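Local coordinates for superantigen-like protein SSL10 (Staphylococcus aureus subsp. aureus, PDB 6LWT), which probably inhibits classical-pathway complement activation by binding the Fc region of human IgG and hindering its interaction with C1q, and probably blocks plasma clotting through prothrombin, at residues A34-H37 and N41-F44; I51-P56 and L71-V76. All blocks are in the same frame, centred on the assembly; numbering follows the deposited sequence.

In the fold
Both contacts belong to the OB-fold part of the chain, and their centres are about 9 Å apart. Contact 1 is a hairpin pairing at the outer part of the curled sheet, about 20 Å from the centre of the chain; contact 2 spans the interior of the barrel that this sheet forms and lies deeper, about 11 Å from that centre. Strands 41-46 and 49-54, neighbours in sequence and in the sheet, tie the two together. Leu42 O lies 2.8 Å from Val53 N, a probable backbone hydrogen bond, and Arg43 NE hydrogen-bonds Gln52 OE1 at 2.8 Å. Asn41 CB also packs against Val53 O.

Contact 1 of 2, residues A34-H37 and N41-F44; sequences ALKH and NLRF
Residues Ala34-His37 and Asn41-Phe44 pair as the antiparallel arms of a beta hairpin with a three-residue connection, strands 32-37 and 41-46, in the OB-fold domain. Leu35 and Arg43 form a hydrogen-bonded pair: Leu35 N donates to Arg43 O at 3.0 Å, and Arg43 N returns a 2.8 Å bond to Leu35 O. Nearer the turn His37 N reaches Asn41 O at 2.9 Å, while the return bond from Asn41 N to His37 O is weak. Between these pairs, Lys36 and Leu42 form a non-hydrogen-bonded pair.

Strand 49-54 follows strand 41-46 antiparallel, and with the hairpin it makes the meander of the OB-fold barrel; strand 67-69 pairs with the other edge of the first arm. On the face carrying Leu35, His37, Asn41 and Arg43, the guanidinium of Arg43 lies flat on the His37 imidazole, centres 3.6 Å apart and planes at 16°. His37 sets CG anti to its backbone N (chi1 172°), and the extended Arg43 chain passes His37 CB with CG and CD, bringing NE over one ring face toward its rim. Gln52 OE1 of strand 49-54 takes a hydrogen bond from this NE, which should help hold the guanidinium over the ring. On the buried side Ala34 CB meets Phe44 CB at 3.9 Å, and both Ala34 and Leu42 pack against Leu71 of strand 71-76.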
ATOM      1  N   ALA A  34       9.922  12.956 -13.035  1.00 29.68           N
ATOM      2  CA  ALA A  34       8.526  13.104 -13.447  1.00 28.03           C
ATOM      3  C   ALA A  34       8.119  14.569 -13.556  1.00 27.17           C
ATOM      4  O   ALA A  34       8.746  15.429 -12.952  1.00 29.32           O
ATOM      5  CB  ALA A  34       7.618  12.372 -12.480  1.00 27.56           C
ATOM      6  N   LEU A  35       7.080  14.832 -14.343  1.00 27.61           N
ATOM      7  CA  LEU A  35       6.530  16.182 -14.522  1.00 28.43           C
ATOM      8  C   LEU A  35       5.104  16.214 -14.025  1.00 26.27           C
ATOM      9  O   LEU A  35       4.338  15.259 -14.206  1.00 24.18           O
ATOM     10  CB  LEU A  35       6.516  16.616 -16.004  1.00 30.55           C
ATOM     11  CG  LEU A  35       7.768  16.482 -16.881  1.00 35.04           C
ATOM     12  CD1 LEU A  35       7.547  17.259 -18.174  1.00 38.08           C
ATOM     13  CD2 LEU A  35       9.029  16.985 -16.194  1.00 37.15           C
ATOM     14  N   LYS A  36       4.725  17.349 -13.465  1.00 25.51           N
ATOM     15  CA  LYS A  36       3.338  17.619 -13.130  1.00 27.89           C
ATOM     16  C   LYS A  36       2.499  17.581 -14.409  1.00 28.46           C
ATOM     17  O   LYS A  36       2.946  18.066 -15.454  1.00 26.20           O
ATOM     18  CB  LYS A  36       3.206  19.011 -12.519  1.00 33.17           C
ATOM     19  CG  LYS A  36       2.017  19.186 -11.609  1.00 39.47           C
ATOM     20  CD  LYS A  36       2.439  19.038 -10.156  1.00 44.45           C
ATOM     21  CE  LYS A  36       1.349  19.475  -9.198  1.00 49.02           C
ATOM     22  NZ  LYS A  36       1.960  19.899  -7.905  1.00 51.84           N
ATOM     23  N   HIS A  37       1.304  17.011 -14.308  1.00 27.75           N
ATOM     24  CA  HIS A  37       0.292  17.076 -15.352  1.00 29.92           C
ATOM     25  C   HIS A  37      -1.012  17.557 -14.719  1.00 29.76           C
ATOM     26  O   HIS A  37      -1.507  16.964 -13.755  1.00 28.10           O
ATOM     27  CB  HIS A  37       0.090  15.712 -16.021  1.00 30.21           C
ATOM     28  CG  HIS A  37      -1.076  15.692 -16.955  1.00 31.07           C
ATOM     29  ND1 HIS A  37      -2.232  14.987 -16.689  1.00 32.31           N
ATOM     30  CD2 HIS A  37      -1.297  16.349 -18.115  1.00 31.12           C
ATOM     31  CE1 HIS A  37      -3.096  15.180 -17.667  1.00 30.55           C
ATOM     32  NE2 HIS A  37      -2.557  16.007 -18.540  1.00 32.44           N
ATOM     33  N   ASN A  41      -1.634  15.535 -10.910  1.00 28.75           N
ATOM     34  CA  ASN A  41      -1.025  14.299 -11.414  1.00 26.93           C
ATOM     35  C   ASN A  41       0.459  14.479 -11.661  1.00 26.25           C
ATOM     36  O   ASN A  41       0.963  15.610 -11.804  1.00 26.93           O
ATOM     37  CB  ASN A  41      -1.711  13.798 -12.698  1.00 28.26           C
ATOM     38  CG  ASN A  41      -3.197  13.548 -12.524  1.00 28.70           C
ATOM     39  OD1 ASN A  41      -3.616  12.477 -12.108  1.00 33.10           O
ATOM     40  ND2 ASN A  41      -3.999  14.526 -12.879  1.00 32.20           N
ATOM     41  N   LEU A  42       1.154  13.353 -11.706  1.00 21.91           N
ATOM     42  CA  LEU A  42       2.501  13.287 -12.193  1.00 22.63           C
ATOM     43  C   LEU A  42       2.503  12.345 -13.376  1.00 23.29           C
ATOM     44  O   LEU A  42       1.719  11.380 -13.401  1.00 22.97           O
ATOM     45  CB  LEU A  42       3.444  12.740 -11.134  1.00 24.06           C
ATOM     46  CG  LEU A  42       3.599  13.538  -9.852  1.00 24.73           C
ATOM     47  CD1 LEU A  42       4.579  12.816  -8.937  1.00 24.03           C
ATOM     48  CD2 LEU A  42       4.063  14.941 -10.170  1.00 25.85           C
ATOM     49  N   ARG A  43       3.392  12.621 -14.332  1.00 22.57           N
ATOM     50  CA  ARG A  43       3.617  11.742 -15.467  1.00 23.29           C
ATOM     51  C   ARG A  43       5.071  11.421 -15.669  1.00 22.72           C
ATOM     52  O   ARG A  43       5.950  12.280 -15.570  1.00 23.33           O
ATOM     53  CB  ARG A  43       3.075  12.372 -16.749  1.00 22.32           C
ATOM     54  CG  ARG A  43       1.563  12.381 -16.817  1.00 22.68           C
ATOM     55  CD  ARG A  43       1.128  12.925 -18.176  1.00 23.55           C
ATOM     56  NE  ARG A  43      -0.267  12.619 -18.417  1.00 24.18           N
ATOM     57  CZ  ARG A  43      -0.902  12.802 -19.569  1.00 24.64           C
ATOM     58  NH1 ARG A  43      -0.269  13.319 -20.625  1.00 25.14           N
ATOM     59  NH2 ARG A  43      -2.182  12.486 -19.658  1.00 25.38           N
ATOM     60  N   PHE A  44       5.328  10.168 -16.001  1.00 22.84           N
ATOM     61  CA  PHE A  44       6.646   9.767 -16.427  1.00 23.73           C
ATOM     62  C   PHE A  44       6.577   8.500 -17.268  1.00 24.27           C
ATOM     63  O   PHE A  44       5.515   7.894 -17.423  1.00 24.25           O
ATOM     64  CB  PHE A  44       7.577   9.572 -15.224  1.00 25.37           C
ATOM     65  CG  PHE A  44       7.137   8.493 -14.269  1.00 24.62           C
ATOM     66  CD1 PHE A  44       6.145   8.738 -13.330  1.00 26.20           C
ATOM     67  CD2 PHE A  44       7.733   7.242 -14.293  1.00 26.00           C
ATOM     68  CE1 PHE A  44       5.750   7.757 -12.435  1.00 24.83           C
ATOM     69  CE2 PHE A  44       7.353   6.260 -13.395  1.00 26.27           C
ATOM     70  CZ  PHE A  44       6.359   6.517 -12.468  1.00 26.17           C
TER

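Contact 2 of 2, residues I51-P56 and L71-V76; sequences IQVLLP and LDVFFV
Val73 and Phe75 of strand 71-76 meet Val53 and Ile51 of strand 49-54 across the interior of the OB-fold barrel, through apolar side chains and without a hydrogen bond. The strands are not paired here: even the nearest alpha carbons, CA of Val53 and CA of Phe75, are 8.3 Å apart, and the space between the backbones is bridged by side chains.

Early in strand 71-76, Asp72 is engaged away from strand 49-54: its OD2 forms a salt bridge with Lys128 NZ and accepts a hydrogen bond from Asn96 ND2. Val73, the first residue to take part, directs its side chain at the other strand, and its CG1 comes to 4.5 Å from Val53 CG2, a loose methyl-to-methyl touch. Phe74 turns instead to helix 133-148, where it touches Glu135 and Lys139. Phe75 again points across and makes the closer contact. The CD2-CE2 part of its ring is engaged: CD2 lies 3.9 Å from Ile51 CG2, and CE2 lies 4.1 Å from Ile51 CD1. The two methyl groups lie along the CD2-CE2 bond, and the side chains pass at a slant. In Ile51, a chi1 of -48° places CG1 beside the backbone N and leaves CG2 anti to it, bringing CG2 and CD1 to the ring. Val76, like Phe74, packs on helix 133-148, touching Lys134 and Tyr138.

All four touching residues are buried, as expected of residues lining a barrel interior. Within the barrel, Met29 of strand 26-30 touches both Val73 and Phe75, Phe44 of strand 41-46 touches Ile51 and Val53, and Thr88 of strand 85-93 touches Val53 and Phe75, while helix 133-148 covers the Phe74 and Val76 side of strand 71-76.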
ATOM      1  N   ILE A  51       3.200   6.179 -17.412  1.00 24.73           N
ATOM      2  CA  ILE A  51       2.614   6.116 -16.075  1.00 23.43           C
ATOM      3  C   ILE A  51       2.076   7.491 -15.671  1.00 22.16           C
ATOM      4  O   ILE A  51       2.805   8.479 -15.754  1.00 21.66           O
ATOM      5  CB  ILE A  51       3.667   5.714 -15.021  1.00 24.60           C
ATOM      6  CG1 ILE A  51       4.484   4.496 -15.460  1.00 26.57           C
ATOM      7  CG2 ILE A  51       2.997   5.468 -13.667  1.00 25.19           C
ATOM      8  CD1 ILE A  51       3.676   3.255 -15.699  1.00 26.90           C
ATOM      9  N   GLN A  52       0.811   7.536 -15.273  1.00 20.74           N
ATOM     10  CA  GLN A  52       0.203   8.705 -14.673  1.00 20.96           C
ATOM     11  C   GLN A  52      -0.200   8.397 -13.229  1.00 20.08           C
ATOM     12  O   GLN A  52      -0.953   7.445 -12.956  1.00 19.17           O
ATOM     13  CB  GLN A  52      -1.026   9.159 -15.472  1.00 21.36           C
ATOM     14  CG  GLN A  52      -1.774  10.333 -14.841  1.00 22.71           C
ATOM     15  CD  GLN A  52      -2.666  11.081 -15.827  1.00 23.20           C
ATOM     16  OE1 GLN A  52      -2.246  11.395 -16.935  1.00 23.80           O
ATOM     17  NE2 GLN A  52      -3.893  11.380 -15.417  1.00 23.65           N
ATOM     18  N   VAL A  53       0.296   9.223 -12.311  1.00 20.01           N
ATOM     19  CA  VAL A  53       0.046   9.081 -10.889  1.00 20.68           C
ATOM     20  C   VAL A  53      -0.899  10.205 -10.469  1.00 22.16           C
ATOM     21  O   VAL A  53      -0.579  11.378 -10.700  1.00 23.33           O
ATOM     22  CB  VAL A  53       1.347   9.239 -10.069  1.00 20.62           C
ATOM     23  CG1 VAL A  53       1.082   8.958  -8.591  1.00 21.76           C
ATOM     24  CG2 VAL A  53       2.462   8.367 -10.648  1.00 20.47           C
ATOM     25  N   LEU A  54      -2.037   9.838  -9.882  1.00 22.39           N
ATOM     26  CA  LEU A  54      -2.931  10.762  -9.210  1.00 23.24           C
ATOM     27  C   LEU A  54      -2.391  11.064  -7.821  1.00 24.55           C
ATOM     28  O   LEU A  54      -2.134  10.135  -7.035  1.00 24.39           O
ATOM     29  CB  LEU A  54      -4.334  10.176  -9.111  1.00 24.37           C
ATOM     30  CG  LEU A  54      -5.396  10.986  -8.345  1.00 26.19           C
ATOM     31  CD1 LEU A  54      -5.760  12.261  -9.087  1.00 27.70           C
ATOM     32  CD2 LEU A  54      -6.632  10.142  -8.104  1.00 28.31           C
ATOM     33  N   LEU A  55      -2.209  12.350  -7.532  1.00 24.22           N
ATOM     34  CA  LEU A  55      -1.810  12.813  -6.215  1.00 26.59           C
ATOM     35  C   LEU A  55      -3.085  13.093  -5.391  1.00 27.20           C
ATOM     36  O   LEU A  55      -3.806  14.033  -5.703  1.00 26.03           O
ATOM     37  CB  LEU A  55      -0.946  14.071  -6.334  1.00 26.91           C
ATOM     38  CG  LEU A  55       0.329  13.954  -7.171  1.00 27.01           C
ATOM     39  CD1 LEU A  55       0.984  15.319  -7.352  1.00 28.59           C
ATOM     40  CD2 LEU A  55       1.326  12.980  -6.551  1.00 28.54           C
ATOM     41  N   PRO A  56      -3.376  12.274  -4.351  1.00 28.56           N
ATOM     42  CA  PRO A  56      -4.537  12.527  -3.465  1.00 30.64           C
ATOM     43  C   PRO A  56      -4.530  13.931  -2.841  1.00 32.00           C
ATOM     44  O   PRO A  56      -3.453  14.478  -2.573  1.00 31.21           O
ATOM     45  CB  PRO A  56      -4.373  11.489  -2.347  1.00 31.42           C
ATOM     46  CG  PRO A  56      -3.469  10.435  -2.895  1.00 30.55           C
ATOM     47  CD  PRO A  56      -2.614  11.075  -3.937  1.00 29.63           C
ATOM     48  N   LEU A  71      12.368  10.385  -7.330  1.00 28.87           N
ATOM     49  CA  LEU A  71      11.145   9.911  -6.688  1.00 27.14           C
ATOM     50  C   LEU A  71      11.194   8.386  -6.538  1.00 26.98           C
ATOM     51  O   LEU A  71      11.791   7.668  -7.360  1.00 26.42           O
ATOM     52  CB  LEU A  71       9.910  10.271  -7.518  1.00 26.75           C
ATOM     53  CG  LEU A  71       9.628  11.743  -7.767  1.00 25.99           C
ATOM     54  CD1 LEU A  71       8.403  11.867  -8.645  1.00 26.02           C
ATOM     55  CD2 LEU A  71       9.422  12.492  -6.464  1.00 26.89           C
ATOM     56  N   ASP A  72      10.556   7.909  -5.485  1.00 26.55           N
ATOM     57  CA  ASP A  72      10.332   6.503  -5.274  1.00 26.55           C
ATOM     58  C   ASP A  72       8.835   6.333  -5.472  1.00 23.10           C
ATOM     59  O   ASP A  72       8.071   6.991  -4.804  1.00 22.49           O
ATOM     60  CB  ASP A  72      10.746   6.153  -3.848  1.00 29.78           C
ATOM     61  CG  ASP A  72      10.536   4.703  -3.522  1.00 33.80           C
ATOM     62  OD1 ASP A  72      11.215   3.885  -4.159  1.00 42.93           O
ATOM     63  OD2 ASP A  72       9.734   4.376  -2.617  1.00 35.26           O
ATOM     64  N   VAL A  73       8.432   5.461  -6.394  1.00 22.48           N
ATOM     65  CA  VAL A  73       7.023   5.257  -6.748  1.00 21.32           C
ATOM     66  C   VAL A  73       6.648   3.786  -6.584  1.00 21.71           C
ATOM     67  O   VAL A  73       7.311   2.898  -7.158  1.00 22.64           O
ATOM     68  CB  VAL A  73       6.713   5.728  -8.193  1.00 21.85           C
ATOM     69  CG1 VAL A  73       5.230   5.566  -8.518  1.00 21.00           C
ATOM     70  CG2 VAL A  73       7.093   7.197  -8.349  1.00 22.34           C
ATOM     71  N   PHE A  74       5.612   3.530  -5.779  1.00 20.65           N
ATOM     72  CA  PHE A  74       5.007   2.204  -5.692  1.00 19.48           C
ATOM     73  C   PHE A  74       3.757   2.229  -6.552  1.00 19.47           C
ATOM     74  O   PHE A  74       2.724   2.801  -6.175  1.00 18.95           O
ATOM     75  CB  PHE A  74       4.667   1.786  -4.271  1.00 20.19           C
ATOM     76  CG  PHE A  74       4.104   0.387  -4.189  1.00 19.83           C
ATOM     77  CD1 PHE A  74       4.934  -0.704  -4.402  1.00 21.46           C
ATOM     78  CD2 PHE A  74       2.770   0.160  -3.917  1.00 20.23           C
ATOM     79  CE1 PHE A  74       4.442  -2.006  -4.327  1.00 22.31           C
ATOM     80  CE2 PHE A  74       2.265  -1.139  -3.855  1.00 20.59           C
ATOM     81  CZ  PHE A  74       3.098  -2.221  -4.060  1.00 20.80           C
ATOM     82  N   PHE A  75       3.872   1.609  -7.717  1.00 19.16           N
ATOM     83  CA  PHE A  75       2.800   1.595  -8.723  1.00 20.06           C
ATOM     84  C   PHE A  75       1.867   0.422  -8.478  1.00 20.53           C
ATOM     85  O   PHE A  75       2.341  -0.710  -8.298  1.00 21.51           O
ATOM     86  CB  PHE A  75       3.435   1.504 -10.116  1.00 20.51           C
ATOM     87  CG  PHE A  75       2.471   1.163 -11.220  1.00 21.33           C
ATOM     88  CD1 PHE A  75       2.189  -0.172 -11.541  1.00 22.27           C
ATOM     89  CD2 PHE A  75       1.864   2.173 -11.956  1.00 22.61           C
ATOM     90  CE1 PHE A  75       1.291  -0.481 -12.560  1.00 23.62           C
ATOM     91  CE2 PHE A  75       0.982   1.869 -12.979  1.00 23.25           C
ATOM     92  CZ  PHE A  75       0.686   0.547 -13.275  1.00 23.70           C
ATOM     93  N   VAL A  76       0.558   0.695  -8.464  1.00 20.53           N
ATOM     94  CA  VAL A  76      -0.477  -0.337  -8.505  1.00 20.97           C
ATOM     95  C   VAL A  76      -1.439   0.041  -9.629  1.00 21.68           C
ATOM     96  O   VAL A  76      -1.985   1.140  -9.640  1.00 20.52           O
ATOM     97  CB  VAL A  76      -1.226  -0.450  -7.155  1.00 21.00           C
ATOM     98  CG1 VAL A  76      -2.387  -1.434  -7.240  1.00 21.63           C
ATOM     99  CG2 VAL A  76      -0.247  -0.855  -6.052  1.00 20.69           C
TER